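Local coordinates for protein RNase NGR3 (Nicotiana glutinosa, PDB 1VD3) that probably cleaves RNA as an endoribonuclease of the RNase T2 family, and binds mononucleotides, here uridine 2'-phosphate, in its active-site pocket, at residues A[132-137]-A[148-153]; A[70-75]-A[115-120]; A[153-158]-A[176-181]; A[124-129]-A[203-208]. All blocks are in the same frame, centred on the assembly; numbering follows the deposited sequence.

Interaction 1: residues A[132-137]-A[148-153]; sequences AEITPR and KKAIEE
No ring, amide or carboxylate has a face or an edge in the meeting of Ala-132 and Ile-134 with Ala-150; three methyl groups make it up. The CB of Ala-150 stands out from helix 144-155 and lies 3.5 Å from the CB of Ala-132, the shorter of its two approaches. Ile-134 brings the end of its long branch to the same methyl, with CD1 4.2 Å from Ala-150 CB. CG1 of Ile-134 lies anti to the carbonyl carbon and the chain then runs extended (chi2 176°), which carries CD1 out to the helix surface. Both Ala-132 and Ile-134 belong to the Schellman motif that ends helix 125-131, whose turn brings them to the same side. Glu-133 is its C' residue, with a positive phi of 67°; its N bonds to Lys-130 O, while Ile-134 N reaches back to Leu-129 O. The side chain of Ile-134 also packs on that of Leu-129, the hydrophobic contact usual across this motif. Alanine suits both close positions, since a lone methyl lets the end of one helix come near the flank of the next: the CA atoms of Ala-132 and Ala-150 are 5.9 Å apart. The longer, branched Ile-134 is buried and also touches Ser-146 and Ile-147 of helix 144-155 and Phe-205 of strand 202-205.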
loop_
_atom_site.group_PDB
_atom_site.type_symbol
_atom_site.label_atom_id
_atom_site.label_comp_id
_atom_site.label_asym_id
_atom_site.label_seq_id
_atom_site.Cartn_x
_atom_site.Cartn_y
_atom_site.Cartn_z
ATOM N N ALA A 132 16.495 -11.726 -1.134
ATOM C CA ALA A 132 16.108 -13.131 -1.036
ATOM C C ALA A 132 15.969 -13.763 -2.418
ATOM O O ALA A 132 15.396 -14.842 -2.561
ATOM C CB ALA A 132 14.789 -13.259 -0.267
ATOM N N GLU A 133 16.495 -13.075 -3.427
ATOM C CA GLU A 133 16.459 -13.536 -4.816
ATOM C C GLU A 133 15.066 -13.589 -5.433
ATOM O O GLU A 133 14.829 -14.325 -6.389
ATOM C CB GLU A 133 17.118 -14.912 -4.946
ATOM C CG GLU A 133 18.607 -14.921 -4.648
ATOM C CD GLU A 133 19.291 -16.166 -5.178
ATOM O OE1 GLU A 133 18.894 -17.283 -4.778
ATOM O OE2 GLU A 133 20.223 -16.028 -5.998
ATOM N N ILE A 134 14.147 -12.803 -4.887
ATOM C CA ILE A 134 12.788 -12.761 -5.403
ATOM C C ILE A 134 12.662 -11.511 -6.266
ATOM O O ILE A 134 12.614 -10.394 -5.754
ATOM C CB ILE A 134 11.762 -12.718 -4.251
ATOM C CG1 ILE A 134 11.926 -13.964 -3.378
ATOM C CG2 ILE A 134 10.350 -12.635 -4.810
ATOM C CD1 ILE A 134 11.030 -13.990 -2.164
ATOM N N THR A 135 12.628 -11.714 -7.578
ATOM C CA THR A 135 12.530 -10.618 -8.526
ATOM C C THR A 135 11.368 -10.827 -9.491
ATOM O O THR A 135 10.940 -11.959 -9.734
ATOM C CB THR A 135 13.842 -10.478 -9.329
ATOM O OG1 THR A 135 14.129 -11.712 -9.994
ATOM C CG2 THR A 135 15.000 -10.140 -8.397
ATOM N N PRO A 136 10.835 -9.730 -10.051
ATOM C CA PRO A 136 9.715 -9.788 -10.992
ATOM C C PRO A 136 9.948 -10.680 -12.212
ATOM O O PRO A 136 11.004 -10.630 -12.842
ATOM C CB PRO A 136 9.519 -8.329 -11.380
ATOM C CG PRO A 136 9.931 -7.600 -10.152
ATOM C CD PRO A 136 11.186 -8.332 -9.750
ATOM N N ARG A 137 8.946 -11.491 -12.529
ATOM C CA ARG A 137 8.979 -12.393 -13.675
ATOM C C ARG A 137 7.591 -13.016 -13.808
ATOM O O ARG A 137 6.850 -13.087 -12.831
ATOM C CB ARG A 137 10.059 -13.474 -13.493
ATOM C CG ARG A 137 9.944 -14.330 -12.237
ATOM C CD ARG A 137 11.156 -15.258 -12.077
ATOM N NE ARG A 137 11.238 -16.264 -13.135
ATOM C CZ ARG A 137 12.241 -17.129 -13.279
ATOM N NH1 ARG A 137 13.262 -17.122 -12.432
ATOM N NH2 ARG A 137 12.224 -18.007 -14.274
ATOM N N LYS A 148 6.876 -13.859 2.159
ATOM C CA LYS A 148 6.547 -13.375 3.493
ATOM C C LYS A 148 7.778 -13.305 4.398
ATOM O O LYS A 148 7.985 -12.316 5.106
ATOM C CB LYS A 148 5.476 -14.269 4.130
ATOM C CG LYS A 148 4.101 -14.143 3.475
ATOM C CD LYS A 148 3.104 -15.159 4.021
ATOM C CE LYS A 148 2.845 -14.968 5.506
ATOM N NZ LYS A 148 2.242 -13.645 5.816
ATOM N N LYS A 149 8.603 -14.348 4.369
ATOM C CA LYS A 149 9.797 -14.380 5.207
ATOM C C LYS A 149 10.810 -13.321 4.803
ATOM O O LYS A 149 11.459 -12.716 5.659
ATOM C CB LYS A 149 10.457 -15.759 5.156
ATOM C CG LYS A 149 9.650 -16.864 5.815
ATOM C CD LYS A 149 10.461 -18.153 5.877
ATOM C CE LYS A 149 9.661 -19.293 6.482
ATOM N NZ LYS A 149 8.473 -19.635 5.648
ATOM N N ALA A 150 10.946 -13.098 3.502
ATOM C CA ALA A 150 11.889 -12.106 3.003
ATOM C C ALA A 150 11.512 -10.712 3.498
ATOM O O ALA A 150 12.375 -9.923 3.891
ATOM C CB ALA A 150 11.920 -12.131 1.484
ATOM N N ILE A 151 10.222 -10.404 3.466
ATOM C CA ILE A 151 9.753 -9.103 3.928
ATOM C C ILE A 151 9.908 -9.037 5.445
ATOM O O ILE A 151 10.348 -8.027 5.999
ATOM C CB ILE A 151 8.264 -8.881 3.555
ATOM C CG1 ILE A 151 8.127 -8.776 2.034
ATOM C CG2 ILE A 151 7.734 -7.624 4.241
ATOM C CD1 ILE A 151 6.710 -8.701 1.530
ATOM N N GLU A 152 9.552 -10.130 6.108
ATOM C CA GLU A 152 9.635 -10.215 7.556
ATOM C C GLU A 152 11.053 -9.961 8.061
ATOM O O GLU A 152 11.246 -9.256 9.048
ATOM C CB GLU A 152 9.138 -11.588 8.015
ATOM C CG GLU A 152 9.101 -11.785 9.512
ATOM C CD GLU A 152 8.348 -13.042 9.901
ATOM O OE1 GLU A 152 8.641 -14.115 9.331
ATOM O OE2 GLU A 152 7.464 -12.960 10.778
ATOM N N GLU A 153 12.050 -10.520 7.384
ATOM C CA GLU A 153 13.427 -10.314 7.818
ATOM C C GLU A 153 13.844 -8.856 7.669
ATOM O O GLU A 153 14.537 -8.312 8.530
ATOM C CB GLU A 153 14.399 -11.192 7.024
ATOM C CG GLU A 153 15.832 -11.073 7.535
ATOM C CD GLU A 153 16.828 -11.886 6.736
ATOM O OE1 GLU A 153 17.047 -11.571 5.546
ATOM O OE2 GLU A 153 17.396 -12.843 7.303
#

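Interaction 2: residues A[70-75]-A[115-120]; sequences SDLIST and AALDFR
Leu-117 overlaps Leu-72 with one methyl and Thr-75 with the other, so that a single leucine of helix 109-123 faces both Leu-72, just before helix 73-79, and Thr-75 within it. This is plain packing of helix 109-123 against the beginning of helix 73-79 and the residues before it, in the alpha+beta fold of the RNase T2 family, and its spacing is open: the CA atoms of Thr-75 and Leu-117 are 8.5 Å apart. Leucine suits the place because its fork spans both partners. Its CD1 comes 4.4 Å from CD1 of Leu-72, which precedes the helix and leans as well on Arg-110 and Gln-114. Leu-117 also touches Met-76 of helix 73-79 and Ile-42 of strand 41-48, which places the leucine between helix and sheet. Nearby, Asp-71 forms a salt bridge with Arg-110, and Arg-120 one with Asp-39. Threonine fits the partly exposed border, for it offers carbon to the leucine while carrying a hydroxyl too. With CG2 anti to the backbone N and OG1 at chi1 -58°, it is the methyl that turns inward, and CG2 of Thr-75 stops 4.2 Å from CD2 of Leu-117.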
loop_
_atom_site.group_PDB
_atom_site.type_symbol
_atom_site.label_atom_id
_atom_site.label_comp_id
_atom_site.label_asym_id
_atom_site.label_seq_id
_atom_site.Cartn_x
_atom_site.Cartn_y
_atom_site.Cartn_z
ATOM N N SER A 70 2.648 20.557 -1.005
ATOM C CA SER A 70 3.145 21.003 -2.303
ATOM C C SER A 70 4.475 20.391 -2.733
ATOM O O SER A 70 4.608 19.892 -3.850
ATOM C CB SER A 70 3.288 22.528 -2.300
ATOM O OG SER A 70 2.076 23.146 -1.919
ATOM N N ASP A 71 5.458 20.447 -1.843
ATOM C CA ASP A 71 6.792 19.931 -2.127
ATOM C C ASP A 71 6.914 18.410 -2.111
ATOM O O ASP A 71 7.954 17.865 -2.477
ATOM C CB ASP A 71 7.792 20.546 -1.143
ATOM C CG ASP A 71 7.469 20.215 0.301
ATOM O OD1 ASP A 71 6.276 20.251 0.672
ATOM O OD2 ASP A 71 8.411 19.932 1.064
ATOM N N LEU A 72 5.853 17.728 -1.690
ATOM C CA LEU A 72 5.853 16.270 -1.638
ATOM C C LEU A 72 5.117 15.670 -2.841
ATOM O O LEU A 72 5.230 14.471 -3.112
ATOM C CB LEU A 72 5.173 15.793 -0.347
ATOM C CG LEU A 72 5.757 16.289 0.981
ATOM C CD1 LEU A 72 4.959 15.699 2.132
ATOM C CD2 LEU A 72 7.223 15.893 1.092
ATOM N N ILE A 73 4.374 16.507 -3.561
ATOM C CA ILE A 73 3.594 16.052 -4.712
ATOM C C ILE A 73 4.382 15.289 -5.775
ATOM O O ILE A 73 3.940 14.239 -6.234
ATOM C CB ILE A 73 2.881 17.234 -5.418
ATOM C CG1 ILE A 73 2.003 18.000 -4.423
ATOM C CG2 ILE A 73 2.020 16.706 -6.565
ATOM C CD1 ILE A 73 0.795 17.239 -3.941
ATOM N N SER A 74 5.535 15.811 -6.184
ATOM C CA SER A 74 6.314 15.127 -7.215
ATOM C C SER A 74 6.714 13.722 -6.771
ATOM O O SER A 74 6.767 12.804 -7.590
ATOM C CB SER A 74 7.561 15.935 -7.588
ATOM O OG SER A 74 8.478 15.999 -6.516
ATOM N N THR A 75 6.990 13.554 -5.479
ATOM C CA THR A 75 7.375 12.246 -4.951
ATOM C C THR A 75 6.148 11.350 -4.878
ATOM O O THR A 75 6.203 10.173 -5.220
ATOM C CB THR A 75 7.976 12.356 -3.535
ATOM O OG1 THR A 75 9.116 13.223 -3.565
ATOM C CG2 THR A 75 8.411 10.984 -3.030
ATOM N N ALA A 115 4.341 10.390 6.760
ATOM C CA ALA A 115 4.404 9.096 7.427
ATOM C C ALA A 115 4.318 7.976 6.392
ATOM O O ALA A 115 5.120 7.050 6.406
ATOM C CB ALA A 115 3.260 8.968 8.433
ATOM N N ALA A 116 3.340 8.070 5.494
ATOM C CA ALA A 116 3.163 7.060 4.457
ATOM C C ALA A 116 4.434 6.931 3.625
ATOM O O ALA A 116 4.915 5.824 3.362
ATOM C CB ALA A 116 1.987 7.430 3.561
ATOM N N LEU A 117 4.972 8.070 3.206
ATOM C CA LEU A 117 6.190 8.081 2.408
ATOM C C LEU A 117 7.351 7.470 3.192
ATOM O O LEU A 117 8.126 6.674 2.648
ATOM C CB LEU A 117 6.536 9.518 1.988
ATOM C CG LEU A 117 5.547 10.194 1.031
ATOM C CD1 LEU A 117 5.937 11.651 0.843
ATOM C CD2 LEU A 117 5.532 9.468 -0.310
ATOM N N ASP A 118 7.471 7.835 4.465
ATOM C CA ASP A 118 8.545 7.306 5.305
ATOM C C ASP A 118 8.448 5.798 5.504
ATOM O O ASP A 118 9.449 5.088 5.417
ATOM C CB ASP A 118 8.558 7.984 6.677
ATOM C CG ASP A 118 9.076 9.411 6.626
ATOM O OD1 ASP A 118 9.646 9.805 5.586
ATOM O OD2 ASP A 118 8.922 10.132 7.634
ATOM N N PHE A 119 7.250 5.300 5.785
ATOM C CA PHE A 119 7.106 3.868 5.992
ATOM C C PHE A 119 7.276 3.055 4.720
ATOM O O PHE A 119 7.673 1.893 4.777
ATOM C CB PHE A 119 5.773 3.565 6.681
ATOM C CG PHE A 119 5.778 3.917 8.140
ATOM C CD1 PHE A 119 5.068 5.014 8.615
ATOM C CD2 PHE A 119 6.548 3.182 9.033
ATOM C CE1 PHE A 119 5.132 5.376 9.959
ATOM C CE2 PHE A 119 6.619 3.537 10.381
ATOM C CZ PHE A 119 5.910 4.637 10.843
ATOM N N ARG A 120 6.982 3.651 3.568
ATOM C CA ARG A 120 7.171 2.920 2.323
ATOM C C ARG A 120 8.682 2.714 2.172
ATOM O O ARG A 120 9.153 1.624 1.834
ATOM C CB ARG A 120 6.649 3.714 1.119
ATOM C CG ARG A 120 6.539 2.862 -0.149
ATOM C CD ARG A 120 6.494 3.712 -1.404
ATOM N NE ARG A 120 7.784 4.355 -1.640
ATOM C CZ ARG A 120 8.817 3.772 -2.240
ATOM N NH1 ARG A 120 8.720 2.524 -2.689
ATOM N NH2 ARG A 120 9.960 4.429 -2.367
#

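Interaction 3: residues A[153-158]-A[176-181]; sequences EGVGHS and VYLCVD
Val-155 and Leu-178 reach toward each other tip to tip, the last turn of a helix meeting strand 171-181. CD1 of Leu-178 lies 4.0 Å from CG2 of Val-155 and 4.2 Å from its CG1, so it sits against both prongs of the valine fork. The other leucine methyl, CD2, meets backbone: it is 4.2 Å from the carbonyl O of His-157 and equally far from Ser-158 O. The contact buries His-157 O, which has no hydrogen-bonding partner in the model. With CG anti to the carbonyl carbon (chi1 -75°) and CD1 extended (chi2 172°), Leu-178 sends its end to the helix; leucine suits the place, as its two methyls meet the valine and the backbone. One shell further out, Gly-156 ends helix 144-155 with a positive phi of 89°, a conformation that glycine adopts with ease, and so turns the chain to lay His-157 and Ser-158 over the leucine. The imidazole of His-157 is held by its ND1 bonding to Asp-189 OD1. Leu-178 is fixed by backbone bonds to Phe-13, and its neighbour Cys-179 by the disulfide to Cys-190. The helix end thus rests on the central sheet, where strand 171-181 pairs with strands 10-16, 160-165 and 187-188; Phe-187 of the last packs against Val-155 and His-157, and Pro-159 against Leu-178.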
loop_
_atom_site.group_PDB
_atom_site.type_symbol
_atom_site.label_atom_id
_atom_site.label_comp_id
_atom_site.label_asym_id
_atom_site.label_seq_id
_atom_site.Cartn_x
_atom_site.Cartn_y
_atom_site.Cartn_z
ATOM N N GLU A 153 12.050 -10.520 7.384
ATOM C CA GLU A 153 13.427 -10.314 7.818
ATOM C C GLU A 153 13.844 -8.856 7.669
ATOM O O GLU A 153 14.537 -8.312 8.530
ATOM C CB GLU A 153 14.399 -11.192 7.024
ATOM C CG GLU A 153 15.832 -11.073 7.535
ATOM C CD GLU A 153 16.828 -11.886 6.736
ATOM O OE1 GLU A 153 17.047 -11.571 5.546
ATOM O OE2 GLU A 153 17.396 -12.843 7.303
ATOM N N GLY A 154 13.419 -8.229 6.577
ATOM C CA GLY A 154 13.772 -6.843 6.327
ATOM C C GLY A 154 13.000 -5.816 7.137
ATOM O O GLY A 154 13.503 -4.721 7.393
ATOM N N VAL A 155 11.784 -6.160 7.546
ATOM C CA VAL A 155 10.959 -5.241 8.321
ATOM C C VAL A 155 10.944 -5.573 9.811
ATOM O O VAL A 155 10.732 -4.695 10.649
ATOM C CB VAL A 155 9.501 -5.234 7.793
ATOM C CG1 VAL A 155 8.611 -4.412 8.712
ATOM C CG2 VAL A 155 9.465 -4.665 6.380
ATOM N N GLY A 156 11.170 -6.840 10.140
ATOM C CA GLY A 156 11.167 -7.249 11.532
ATOM C C GLY A 156 9.782 -7.643 12.009
ATOM O O GLY A 156 9.576 -7.920 13.188
ATOM N N HIS A 157 8.826 -7.665 11.086
ATOM C CA HIS A 157 7.447 -8.029 11.406
ATOM C C HIS A 157 6.863 -8.736 10.195
ATOM O O HIS A 157 7.237 -8.444 9.061
ATOM C CB HIS A 157 6.629 -6.775 11.721
ATOM C CG HIS A 157 7.200 -5.951 12.833
ATOM N ND1 HIS A 157 7.035 -6.278 14.162
ATOM C CD2 HIS A 157 7.979 -4.845 12.810
ATOM C CE1 HIS A 157 7.692 -5.409 14.910
ATOM N NE2 HIS A 157 8.275 -4.531 14.114
ATOM N N SER A 158 5.949 -9.669 10.429
ATOM C CA SER A 158 5.349 -10.403 9.326
ATOM C C SER A 158 4.249 -9.621 8.613
ATOM O O SER A 158 3.359 -9.042 9.242
ATOM C CB SER A 158 4.801 -11.747 9.815
ATOM O OG SER A 158 3.882 -11.573 10.875
ATOM N N VAL A 176 0.446 -5.578 0.013
ATOM C CA VAL A 176 1.176 -6.012 1.193
ATOM C C VAL A 176 0.766 -5.149 2.370
ATOM O O VAL A 176 0.869 -3.922 2.316
ATOM C CB VAL A 176 2.703 -5.883 0.989
ATOM C CG1 VAL A 176 3.433 -6.315 2.257
ATOM C CG2 VAL A 176 3.140 -6.745 -0.191
ATOM N N TYR A 177 0.295 -5.798 3.427
ATOM C CA TYR A 177 -0.138 -5.092 4.625
ATOM C C TYR A 177 0.862 -5.249 5.757
ATOM O O TYR A 177 1.292 -6.357 6.063
ATOM C CB TYR A 177 -1.486 -5.635 5.124
ATOM C CG TYR A 177 -2.669 -5.422 4.204
ATOM C CD1 TYR A 177 -2.706 -6.005 2.942
ATOM C CD2 TYR A 177 -3.785 -4.694 4.629
ATOM C CE1 TYR A 177 -3.819 -5.879 2.120
ATOM C CE2 TYR A 177 -4.910 -4.563 3.815
ATOM C CZ TYR A 177 -4.918 -5.161 2.560
ATOM O OH TYR A 177 -6.020 -5.054 1.737
ATOM N N LEU A 178 1.212 -4.130 6.380
ATOM C CA LEU A 178 2.106 -4.117 7.533
ATOM C C LEU A 178 1.399 -3.226 8.547
ATOM O O LEU A 178 0.592 -2.380 8.165
ATOM C CB LEU A 178 3.471 -3.524 7.165
ATOM C CG LEU A 178 4.390 -4.430 6.334
ATOM C CD1 LEU A 178 5.609 -3.650 5.881
ATOM C CD2 LEU A 178 4.809 -5.634 7.170
ATOM N N CYS A 179 1.675 -3.416 9.831
ATOM C CA CYS A 179 1.033 -2.596 10.847
ATOM C C CYS A 179 1.985 -1.590 11.462
ATOM O O CYS A 179 3.175 -1.862 11.617
ATOM C CB CYS A 179 0.411 -3.484 11.929
ATOM S SG CYS A 179 -1.029 -4.365 11.251
ATOM N N VAL A 180 1.447 -0.413 11.775
ATOM C CA VAL A 180 2.211 0.672 12.378
ATOM C C VAL A 180 1.474 1.079 13.650
ATOM O O VAL A 180 0.241 1.061 13.684
ATOM C CB VAL A 180 2.298 1.881 11.409
ATOM C CG1 VAL A 180 2.979 3.060 12.085
ATOM C CG2 VAL A 180 3.059 1.478 10.153
ATOM N N ASP A 181 2.209 1.440 14.700
ATOM C CA ASP A 181 1.549 1.829 15.946
ATOM C C ASP A 181 0.733 3.104 15.775
ATOM O O ASP A 181 0.970 3.892 14.856
ATOM C CB ASP A 181 2.564 2.017 17.075
ATOM C CG ASP A 181 3.254 3.354 17.012
ATOM O OD1 ASP A 181 4.093 3.552 16.111
ATOM O OD2 ASP A 181 2.944 4.211 17.866
#

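Interaction 4: residues A[124-129]-A[203-208]; sequences NLLENL and IEFPPF
Phe-205, whose ring meets Leu-129 and Leu-126, is held through its backbone: the carbonyl O of Phe-205 accepts a hydrogen bond from Arg-137 N. The contact itself is apolar. Phenylalanine CG lies anti to the backbone N (chi1 -178°), which extends the ring from the strand until its far end reaches helix 125-131. There Leu-129 CD1 approaches obliquely, 3.7 Å from CZ of Phe-205 and 3.9 Å from CE2. Leu-126, one turn earlier, sends CD1 to the rim of the ring near its plane, 4.2 Å from Phe-205 CZ. The helix therefore offers two leucines three residues apart to one aromatic end, which puts both on the same flank of the helix; within that turn Leu-129 N bonds to Leu-125 O at 3.0 Å. Leucine suits both positions because its branched tip fills space round a ring without bringing in a polar group. A large flat residue suits position 205 because it must bridge backbones well apart, with 10.4 Å between the CA atoms of Leu-129 and Phe-205. Trp-17 meets the same ring with the two planes at about 50°, and Pro-136 also touches it. Helix 125-131 is thereby joined to the C-terminal strand 202-205, with Ile-147 of helix 144-155 against Leu-129 and Ile-173 of strand 171-181 against Phe-205.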
loop_
_atom_site.group_PDB
_atom_site.type_symbol
_atom_site.label_atom_id
_atom_site.label_comp_id
_atom_site.label_asym_id
_atom_site.label_seq_id
_atom_site.Cartn_x
_atom_site.Cartn_y
_atom_site.Cartn_z
ATOM N N ASN A 124 10.993 -0.898 2.590
ATOM C CA ASN A 124 11.897 -1.295 1.507
ATOM C C ASN A 124 11.571 -2.683 0.944
ATOM O O ASN A 124 12.450 -3.543 0.844
ATOM C CB ASN A 124 13.325 -1.270 2.072
ATOM C CG ASN A 124 14.387 -1.172 1.001
ATOM O OD1 ASN A 124 14.269 -0.387 0.061
ATOM N ND2 ASN A 124 15.451 -1.954 1.155
ATOM N N LEU A 125 10.316 -2.891 0.556
ATOM C CA LEU A 125 9.872 -4.191 0.054
ATOM C C LEU A 125 10.611 -4.755 -1.158
ATOM O O LEU A 125 11.031 -5.913 -1.145
ATOM C CB LEU A 125 8.373 -4.148 -0.260
ATOM C CG LEU A 125 7.415 -3.777 0.879
ATOM C CD1 LEU A 125 5.986 -3.877 0.371
ATOM C CD2 LEU A 125 7.619 -4.702 2.075
ATOM N N LEU A 126 10.748 -3.951 -2.204
ATOM C CA LEU A 126 11.416 -4.397 -3.424
ATOM C C LEU A 126 12.814 -4.936 -3.147
ATOM O O LEU A 126 13.171 -6.031 -3.589
ATOM C CB LEU A 126 11.501 -3.243 -4.427
ATOM C CG LEU A 126 11.965 -3.584 -5.845
ATOM C CD1 LEU A 126 10.969 -4.532 -6.502
ATOM C CD2 LEU A 126 12.089 -2.303 -6.661
ATOM N N GLU A 127 13.601 -4.162 -2.407
ATOM C CA GLU A 127 14.965 -4.551 -2.074
ATOM C C GLU A 127 15.039 -5.721 -1.096
ATOM O O GLU A 127 15.954 -6.546 -1.170
ATOM C CB GLU A 127 15.718 -3.348 -1.511
ATOM C CG GLU A 127 15.803 -2.182 -2.485
ATOM C CD GLU A 127 16.536 -2.545 -3.764
ATOM O OE1 GLU A 127 17.734 -2.894 -3.680
ATOM O OE2 GLU A 127 15.916 -2.482 -4.850
ATOM N N ASN A 128 14.091 -5.801 -0.169
ATOM C CA ASN A 128 14.105 -6.912 0.771
ATOM C C ASN A 128 13.873 -8.212 0.011
ATOM O O ASN A 128 14.436 -9.254 0.354
ATOM C CB ASN A 128 13.036 -6.732 1.851
ATOM C CG ASN A 128 13.497 -5.826 2.975
ATOM O OD1 ASN A 128 14.622 -5.950 3.461
ATOM N ND2 ASN A 128 12.626 -4.916 3.405
ATOM N N LEU A 129 13.052 -8.142 -1.033
ATOM C CA LEU A 129 12.758 -9.317 -1.842
ATOM C C LEU A 129 13.977 -9.687 -2.675
ATOM O O LEU A 129 14.312 -10.860 -2.802
ATOM C CB LEU A 129 11.554 -9.054 -2.751
ATOM C CG LEU A 129 10.212 -8.907 -2.024
ATOM C CD1 LEU A 129 9.154 -8.401 -2.993
ATOM C CD2 LEU A 129 9.804 -10.250 -1.432
ATOM N N ILE A 203 2.895 -18.149 -6.068
ATOM C CA ILE A 203 2.303 -16.980 -6.701
ATOM C C ILE A 203 3.245 -16.254 -7.651
ATOM O O ILE A 203 4.456 -16.473 -7.642
ATOM C CB ILE A 203 1.785 -15.968 -5.654
ATOM C CG1 ILE A 203 2.934 -15.490 -4.768
ATOM C CG2 ILE A 203 0.684 -16.607 -4.815
ATOM C CD1 ILE A 203 2.525 -14.404 -3.776
ATOM N N GLU A 204 2.657 -15.384 -8.462
ATOM C CA GLU A 204 3.392 -14.609 -9.443
ATOM C C GLU A 204 3.741 -13.217 -8.926
ATOM O O GLU A 204 2.959 -12.588 -8.207
ATOM C CB GLU A 204 2.556 -14.490 -10.714
ATOM C CG GLU A 204 3.218 -13.720 -11.845
ATOM C CD GLU A 204 2.306 -13.592 -13.041
ATOM O OE1 GLU A 204 1.269 -12.900 -12.927
ATOM O OE2 GLU A 204 2.620 -14.190 -14.093
ATOM N N PHE A 205 4.933 -12.759 -9.294
ATOM C CA PHE A 205 5.438 -11.435 -8.934
ATOM C C PHE A 205 5.720 -10.842 -10.318
ATOM O O PHE A 205 6.873 -10.747 -10.744
ATOM C CB PHE A 205 6.723 -11.583 -8.106
ATOM C CG PHE A 205 7.307 -10.283 -7.625
ATOM C CD1 PHE A 205 6.504 -9.164 -7.427
ATOM C CD2 PHE A 205 8.664 -10.194 -7.322
ATOM C CE1 PHE A 205 7.046 -7.975 -6.932
ATOM C CE2 PHE A 205 9.216 -9.013 -6.827
ATOM C CZ PHE A 205 8.400 -7.902 -6.632
ATOM N N PRO A 206 4.652 -10.443 -11.034
ATOM C CA PRO A 206 4.673 -9.866 -12.383
ATOM C C PRO A 206 5.546 -8.639 -12.623
ATOM O O PRO A 206 5.520 -7.675 -11.861
ATOM C CB PRO A 206 3.197 -9.590 -12.660
ATOM C CG PRO A 206 2.671 -9.232 -11.299
ATOM C CD PRO A 206 3.311 -10.298 -10.434
ATOM N N PRO A 207 6.346 -8.670 -13.699
ATOM C CA PRO A 207 7.228 -7.554 -14.052
ATOM C C PRO A 207 6.402 -6.454 -14.724
ATOM O O PRO A 207 5.237 -6.668 -15.067
ATOM C CB PRO A 207 8.213 -8.194 -15.019
ATOM C CG PRO A 207 7.331 -9.176 -15.755
ATOM C CD PRO A 207 6.530 -9.802 -14.629
ATOM N N PHE A 208 7.006 -5.284 -14.913
ATOM C CA PHE A 208 6.327 -4.160 -15.547
ATOM C C PHE A 208 6.660 -4.084 -17.035
ATOM O O PHE A 208 7.774 -4.410 -17.452
ATOM C CB PHE A 208 6.727 -2.848 -14.862
ATOM C CG PHE A 208 5.579 -2.116 -14.224
ATOM C CD1 PHE A 208 5.691 -1.643 -12.921
ATOM C CD2 PHE A 208 4.398 -1.877 -14.929
ATOM C CE1 PHE A 208 4.648 -0.938 -12.323
ATOM C CE2 PHE A 208 3.344 -1.172 -14.341
ATOM C CZ PHE A 208 3.472 -0.701 -13.033
#

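Overall arrangement
From the N terminus, interaction 2 comes first, closing the mainly helical loop from 70-75 to 115-120 and joining helix 73-79 to helix 109-123. Immediately afterwards interaction 4 opens at 124-129 and closes at 203-208, bringing helix 125-131 to the C-terminal strand. Within that long span lie interaction 1, which packs the end of helix 125-131 on helix 144-155, and interaction 3, which seats helix 144-155 on strand 171-181; they follow in series, share Glu-153, and no loops cross. Interactions 1 and 4 adjoin, their centres 7 Å apart. Interaction 2 stands farther off, yet Phe-119 touches Val-180, linking helix 109-123 to the strand of interaction 3.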